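Local coordinates for MW1564 protein (Staphylococcus aureus, PDB 3NTV), which is probably an O-methyltransferase of the caffeoyl-CoA type, expected to transfer a methyl group from S-adenosylmethionine to a hydroxyl of its substrate, at residues A[53-65]-A[82-94]. Numbering follows the deposited sequence. Where two conformers were deposited one is given.
Sequences PIVDRLTLDLIKQ and IGYSSMQFASISD. With SO4 (sulfate ion), chain C.
Two backbone amides, Ile82 N and Tyr84 N, grip O2 of a bound sulfate, while Val55 N reaches across from 53-65 to its O4 (3.1 Å). Ser85 N takes O1 at 2.7 Å, so the anion joins the loop before helix 57-65 to the amino end of helix 84-90. This helix follows the first strand of the Rossmann-fold sheet, where methyltransferases of this class usually bind S-adenosylmethionine; the sulfate, probably from the crystallisation liquor, may mark part of that pocket. Tyr84 N and Ser85 N, in the helix's first turn, have no helical carbonyl four residues back and can point at an anion; Gly83 accommodates the positive phi just before that turn.

Tyr84 turns a ring edge to O4 of the sulfate. Ile54 CD1 lies over the centre of one ring face in a CH-pi contact, 3.6 Å from the centroid; Gln88 CG covers the opposite face toward the rim. The ring's hydroxyl is held by Glu41 and Arg44.

Farther along, the axes of segments 57-65 and 84-90 cross at -37°, 10.4 Å apart at closest approach. Leu60 is the knob, its branched end fitting a hole made by Tyr84, Ser85, Gln88 and Phe89: with CG anti to the backbone N (chi1 174°), CD1 meets Phe89 CE1 and CD2 meets Gln88 CG. Ile63 CG2 presses on the same Phe89 CE1 at 3.5 Å.

Buried Lys64 crosses Ile92 obliquely with its aliphatic chain, CB and CG against CD1 and CE against CG1, and bends at chi3 to bring NZ within 3.1 Å of Gln88 OE1, with NZ tilted 33° from the plane of that carbonyl; Gln88 has its stronger partner in Ser38. A water accepts from Lys64 NZ and donates to Ser91 OG, whose own proton goes to Gln88 O at 2.7 Å.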
loop_
_atom_site.group_PDB
_atom_site.type_symbol
_atom_site.label_atom_id
_atom_site.label_comp_id
_atom_site.label_asym_id
_atom_site.label_seq_id
_atom_site.Cartn_x
_atom_site.Cartn_y
_atom_site.Cartn_z
ATOM N N PRO A 53 -3.852 -13.933 -17.385
ATOM C CA PRO A 53 -3.641 -13.332 -16.060
ATOM C C PRO A 53 -3.571 -11.806 -16.151
ATOM O O PRO A 53 -2.837 -11.298 -16.985
ATOM C CB PRO A 53 -2.300 -13.926 -15.618
ATOM C CG PRO A 53 -1.561 -14.185 -16.890
ATOM C CD PRO A 53 -2.596 -14.470 -17.952
ATOM N N ILE A 54 -4.368 -11.085 -15.366
ATOM C CA ILE A 54 -4.247 -9.619 -15.312
ATOM C C ILE A 54 -3.962 -9.235 -13.876
ATOM O O ILE A 54 -4.281 -10.004 -12.972
ATOM C CB ILE A 54 -5.318 -8.717 -16.002
ATOM C CG1 ILE A 54 -6.716 -8.818 -15.354
ATOM C CG2 ILE A 54 -5.321 -8.891 -17.538
ATOM C CD1 ILE A 54 -7.605 -7.611 -15.553
ATOM N N VAL A 55 -3.344 -8.062 -13.669
ATOM C CA VAL A 55 -3.028 -7.549 -12.333
ATOM C C VAL A 55 -4.330 -7.478 -11.502
ATOM O O VAL A 55 -5.367 -7.084 -12.039
ATOM C CB VAL A 55 -2.338 -6.157 -12.458
ATOM C CG1 VAL A 55 -2.029 -5.550 -11.090
ATOM C CG2 VAL A 55 -1.063 -6.261 -13.301
ATOM N N ASP A 56 -4.271 -7.830 -10.207
ATOM C CA ASP A 56 -5.467 -7.758 -9.377
ATOM C C ASP A 56 -5.913 -6.325 -9.128
ATOM O O ASP A 56 -5.093 -5.400 -9.089
ATOM C CB ASP A 56 -5.302 -8.534 -8.083
ATOM C CG ASP A 56 -5.225 -10.029 -8.326
ATOM O OD1 ASP A 56 -6.238 -10.611 -8.769
ATOM O OD2 ASP A 56 -4.135 -10.597 -8.161
ATOM N N ARG A 57 -7.228 -6.134 -9.004
ATOM C CA ARG A 57 -7.811 -4.818 -8.833
ATOM C C ARG A 57 -7.257 -3.990 -7.670
ATOM O O ARG A 57 -6.923 -2.822 -7.868
ATOM C CB ARG A 57 -9.345 -4.901 -8.751
ATOM C CG ARG A 57 -10.015 -3.530 -8.632
ATOM C CD ARG A 57 -9.831 -2.684 -9.901
ATOM N NE ARG A 57 -10.347 -1.326 -9.732
ATOM C CZ ARG A 57 -11.596 -0.956 -9.987
ATOM N NH1 ARG A 57 -12.484 -1.844 -10.421
ATOM N NH2 ARG A 57 -11.975 0.296 -9.784
ATOM N N LEU A 58 -7.205 -4.563 -6.459
ATOM C CA LEU A 58 -6.738 -3.761 -5.322
ATOM C C LEU A 58 -5.259 -3.430 -5.442
ATOM O O LEU A 58 -4.843 -2.326 -5.088
ATOM C CB LEU A 58 -7.079 -4.431 -3.974
ATOM C CG LEU A 58 -8.595 -4.612 -3.721
ATOM C CD1 LEU A 58 -8.841 -5.280 -2.378
ATOM C CD2 LEU A 58 -9.350 -3.277 -3.776
ATOM N N THR A 59 -4.481 -4.363 -5.995
ATOM C CA THR A 59 -3.034 -4.125 -6.241
ATOM C C THR A 59 -2.887 -2.979 -7.256
ATOM O O THR A 59 -2.102 -2.051 -7.048
ATOM C CB THR A 59 -2.409 -5.404 -6.835
ATOM O OG1 THR A 59 -2.353 -6.381 -5.776
ATOM C CG2 THR A 59 -1.006 -5.159 -7.397
ATOM N N LEU A 60 -3.631 -3.051 -8.357
ATOM C CA LEU A 60 -3.580 -2.003 -9.376
ATOM C C LEU A 60 -3.952 -0.661 -8.793
ATOM O O LEU A 60 -3.264 0.316 -9.041
ATOM C CB LEU A 60 -4.520 -2.347 -10.541
ATOM C CG LEU A 60 -4.630 -1.245 -11.573
ATOM C CD1 LEU A 60 -3.507 -1.351 -12.593
ATOM C CD2 LEU A 60 -6.012 -1.224 -12.173
ATOM N N ASP A 61 -5.033 -0.596 -7.997
ATOM C CA ASP A 61 -5.453 0.689 -7.451
ATOM C C ASP A 61 -4.472 1.300 -6.445
ATOM O O ASP A 61 -4.313 2.518 -6.403
ATOM C CB ASP A 61 -6.893 0.621 -6.963
ATOM C CG ASP A 61 -7.900 0.529 -8.108
ATOM O OD1 ASP A 61 -7.514 0.804 -9.280
ATOM O OD2 ASP A 61 -9.067 0.230 -7.837
ATOM N N LEU A 62 -3.735 0.450 -5.734
ATOM C CA LEU A 62 -2.663 0.927 -4.877
ATOM C C LEU A 62 -1.530 1.521 -5.733
ATOM O O LEU A 62 -1.033 2.607 -5.417
ATOM C CB LEU A 62 -2.096 -0.201 -3.993
ATOM C CG LEU A 62 -0.810 0.157 -3.204
ATOM C CD1 LEU A 62 -1.043 1.334 -2.220
ATOM C CD2 LEU A 62 -0.361 -1.045 -2.377
ATOM N N ILE A 63 -1.139 0.819 -6.811
ATOM C CA ILE A 63 -0.037 1.297 -7.682
ATOM C C ILE A 63 -0.420 2.636 -8.326
ATOM O O ILE A 63 0.409 3.541 -8.393
ATOM C CB ILE A 63 0.356 0.236 -8.732
ATOM C CG1 ILE A 63 0.915 -1.052 -8.045
ATOM C CG2 ILE A 63 1.427 0.818 -9.671
ATOM C CD1 ILE A 63 0.972 -2.263 -9.023
ATOM N N LYS A 64 -1.696 2.785 -8.748
ATOM C CA LYS A 64 -2.191 4.040 -9.319
ATOM C C LYS A 64 -2.032 5.161 -8.270
ATOM O O LYS A 64 -1.646 6.265 -8.619
ATOM C CB LYS A 64 -3.649 3.883 -9.750
ATOM C CG LYS A 64 -3.780 2.943 -10.955
ATOM C CD LYS A 64 -5.203 2.843 -11.474
ATOM C CE LYS A 64 -5.676 4.057 -12.244
ATOM N NZ LYS A 64 -7.049 3.804 -12.786
ATOM N N GLN A 65 -2.310 4.866 -6.974
ATOM C CA GLN A 65 -2.159 5.838 -5.902
ATOM C C GLN A 65 -0.675 6.220 -5.727
ATOM O O GLN A 65 -0.362 7.380 -5.505
ATOM C CB GLN A 65 -2.762 5.275 -4.597
ATOM C CG GLN A 65 -3.064 6.330 -3.552
ATOM C CD GLN A 65 -4.450 6.939 -3.679
ATOM O OE1 GLN A 65 -5.258 6.885 -2.753
ATOM N NE2 GLN A 65 -4.751 7.564 -4.806
ATOM N N ILE A 82 -2.468 -8.355 -21.556
ATOM C CA ILE A 82 -3.256 -7.691 -22.598
ATOM C C ILE A 82 -3.079 -6.154 -22.648
ATOM O O ILE A 82 -3.879 -5.489 -23.304
ATOM C CB ILE A 82 -4.765 -8.069 -22.451
ATOM C CG1 ILE A 82 -5.375 -7.559 -21.107
ATOM C CG2 ILE A 82 -5.009 -9.561 -22.701
ATOM C CD1 ILE A 82 -6.919 -7.771 -20.896
ATOM N N GLY A 83 -2.085 -5.617 -21.941
ATOM C CA GLY A 83 -1.862 -4.169 -21.878
ATOM C C GLY A 83 -2.753 -3.484 -20.854
ATOM O O GLY A 83 -2.824 -2.256 -20.801
ATOM N N TYR A 84 -3.437 -4.274 -20.012
ATOM C CA TYR A 84 -4.363 -3.729 -19.024
ATOM C C TYR A 84 -3.672 -2.790 -18.030
ATOM O O TYR A 84 -4.110 -1.648 -17.860
ATOM C CB TYR A 84 -5.112 -4.884 -18.337
ATOM C CG TYR A 84 -5.917 -4.479 -17.132
ATOM C CD1 TYR A 84 -7.220 -4.013 -17.264
ATOM C CD2 TYR A 84 -5.397 -4.614 -15.847
ATOM C CE1 TYR A 84 -7.976 -3.660 -16.144
ATOM C CE2 TYR A 84 -6.138 -4.264 -14.725
ATOM C CZ TYR A 84 -7.429 -3.785 -14.877
ATOM O OH TYR A 84 -8.160 -3.476 -13.757
ATOM N N SER A 85 -2.570 -3.233 -17.396
ATOM C CA SER A 85 -1.932 -2.333 -16.438
ATOM C C SER A 85 -1.347 -1.104 -17.107
ATOM O O SER A 85 -1.464 -0.015 -16.536
ATOM C CB SER A 85 -0.876 -3.048 -15.598
ATOM O OG SER A 85 0.131 -3.542 -16.460
ATOM N N SER A 86 -0.755 -1.277 -18.315
ATOM C CA SER A 86 -0.157 -0.178 -19.090
ATOM C C SER A 86 -1.182 0.923 -19.333
ATOM O O SER A 86 -0.919 2.083 -19.066
ATOM C CB SER A 86 0.339 -0.681 -20.443
ATOM O OG SER A 86 1.166 -1.819 -20.308
HETATM N N MSE A 87 -2.370 0.538 -19.810
HETATM C CA MSE A 87 -3.427 1.514 -20.094
HETATM C C MSE A 87 -4.001 2.121 -18.824
HETATM O O MSE A 87 -4.255 3.317 -18.788
HETATM C CB MSE A 87 -4.523 0.897 -20.946
HETATM C CG MSE A 87 -4.012 0.494 -22.320
HETATM SE SE MSE A 87 -5.432 -0.214 -23.449
HETATM C CE MSE A 87 -5.803 -1.774 -22.464
ATOM N N GLN A 88 -4.124 1.319 -17.741
ATOM C CA GLN A 88 -4.610 1.850 -16.472
ATOM C C GLN A 88 -3.659 2.930 -15.950
ATOM O O GLN A 88 -4.109 3.979 -15.514
ATOM C CB GLN A 88 -4.810 0.718 -15.445
ATOM C CG GLN A 88 -6.049 -0.135 -15.735
ATOM C CD GLN A 88 -7.345 0.503 -15.274
ATOM O OE1 GLN A 88 -7.407 1.683 -14.974
ATOM N NE2 GLN A 88 -8.413 -0.280 -15.185
ATOM N N PHE A 89 -2.343 2.707 -16.067
ATOM C CA PHE A 89 -1.376 3.717 -15.615
ATOM C C PHE A 89 -1.417 4.951 -16.523
ATOM O O PHE A 89 -1.408 6.074 -16.020
ATOM C CB PHE A 89 0.053 3.145 -15.587
ATOM C CG PHE A 89 0.269 1.919 -14.715
ATOM C CD1 PHE A 89 -0.510 1.699 -13.586
ATOM C CD2 PHE A 89 1.284 1.014 -15.002
ATOM C CE1 PHE A 89 -0.281 0.589 -12.760
ATOM C CE2 PHE A 89 1.497 -0.100 -14.185
ATOM C CZ PHE A 89 0.707 -0.302 -13.077
ATOM N N ALA A 90 -1.448 4.743 -17.855
ATOM C CA ALA A 90 -1.482 5.859 -18.805
ATOM C C ALA A 90 -2.763 6.687 -18.652
ATOM O O ALA A 90 -2.736 7.895 -18.895
ATOM C CB ALA A 90 -1.372 5.335 -20.228
ATOM N N SER A 91 -3.868 6.044 -18.187
ATOM C CA SER A 91 -5.147 6.742 -18.006
ATOM C C SER A 91 -5.124 7.801 -16.922
ATOM O O SER A 91 -6.018 8.658 -16.878
ATOM C CB SER A 91 -6.291 5.752 -17.790
ATOM O OG SER A 91 -6.270 5.256 -16.459
ATOM N N ILE A 92 -4.135 7.733 -16.000
ATOM C CA ILE A 92 -4.054 8.691 -14.901
ATOM C C ILE A 92 -3.773 10.139 -15.351
ATOM O O ILE A 92 -4.353 11.101 -14.808
ATOM C CB ILE A 92 -3.039 8.204 -13.833
ATOM C CG1 ILE A 92 -3.447 6.847 -13.262
ATOM C CG2 ILE A 92 -2.824 9.272 -12.718
ATOM C CD1 ILE A 92 -2.257 6.138 -12.486
ATOM N N SER A 93 -2.869 10.300 -16.330
ATOM C CA SER A 93 -2.465 11.610 -16.803
ATOM C C SER A 93 -1.954 11.503 -18.234
ATOM O O SER A 93 -1.323 10.501 -18.586
ATOM C CB SER A 93 -1.359 12.153 -15.896
ATOM O OG SER A 93 -1.066 13.515 -16.160
ATOM N N ASP A 94 -2.225 12.525 -19.066
ATOM C CA ASP A 94 -1.753 12.487 -20.469
ATOM C C ASP A 94 -0.240 12.572 -20.586
ATOM O O ASP A 94 0.297 12.269 -21.647
ATOM C CB ASP A 94 -2.383 13.619 -21.311
ATOM C CG ASP A 94 -3.895 13.584 -21.442
ATOM O OD1 ASP A 94 -4.478 12.476 -21.350
ATOM O OD2 ASP A 94 -4.494 14.657 -21.680
HETATM S S SO4 C . -1.779 -6.771 -17.624
HETATM O O1 SO4 C . -1.076 -5.469 -17.715
HETATM O O2 SO4 C . -2.562 -6.936 -18.839
HETATM O O3 SO4 C . -0.766 -7.854 -17.528
HETATM O O4 SO4 C . -2.560 -6.772 -16.373
HETATM O O HOH W 1 -7.464 6.283 -14.054
#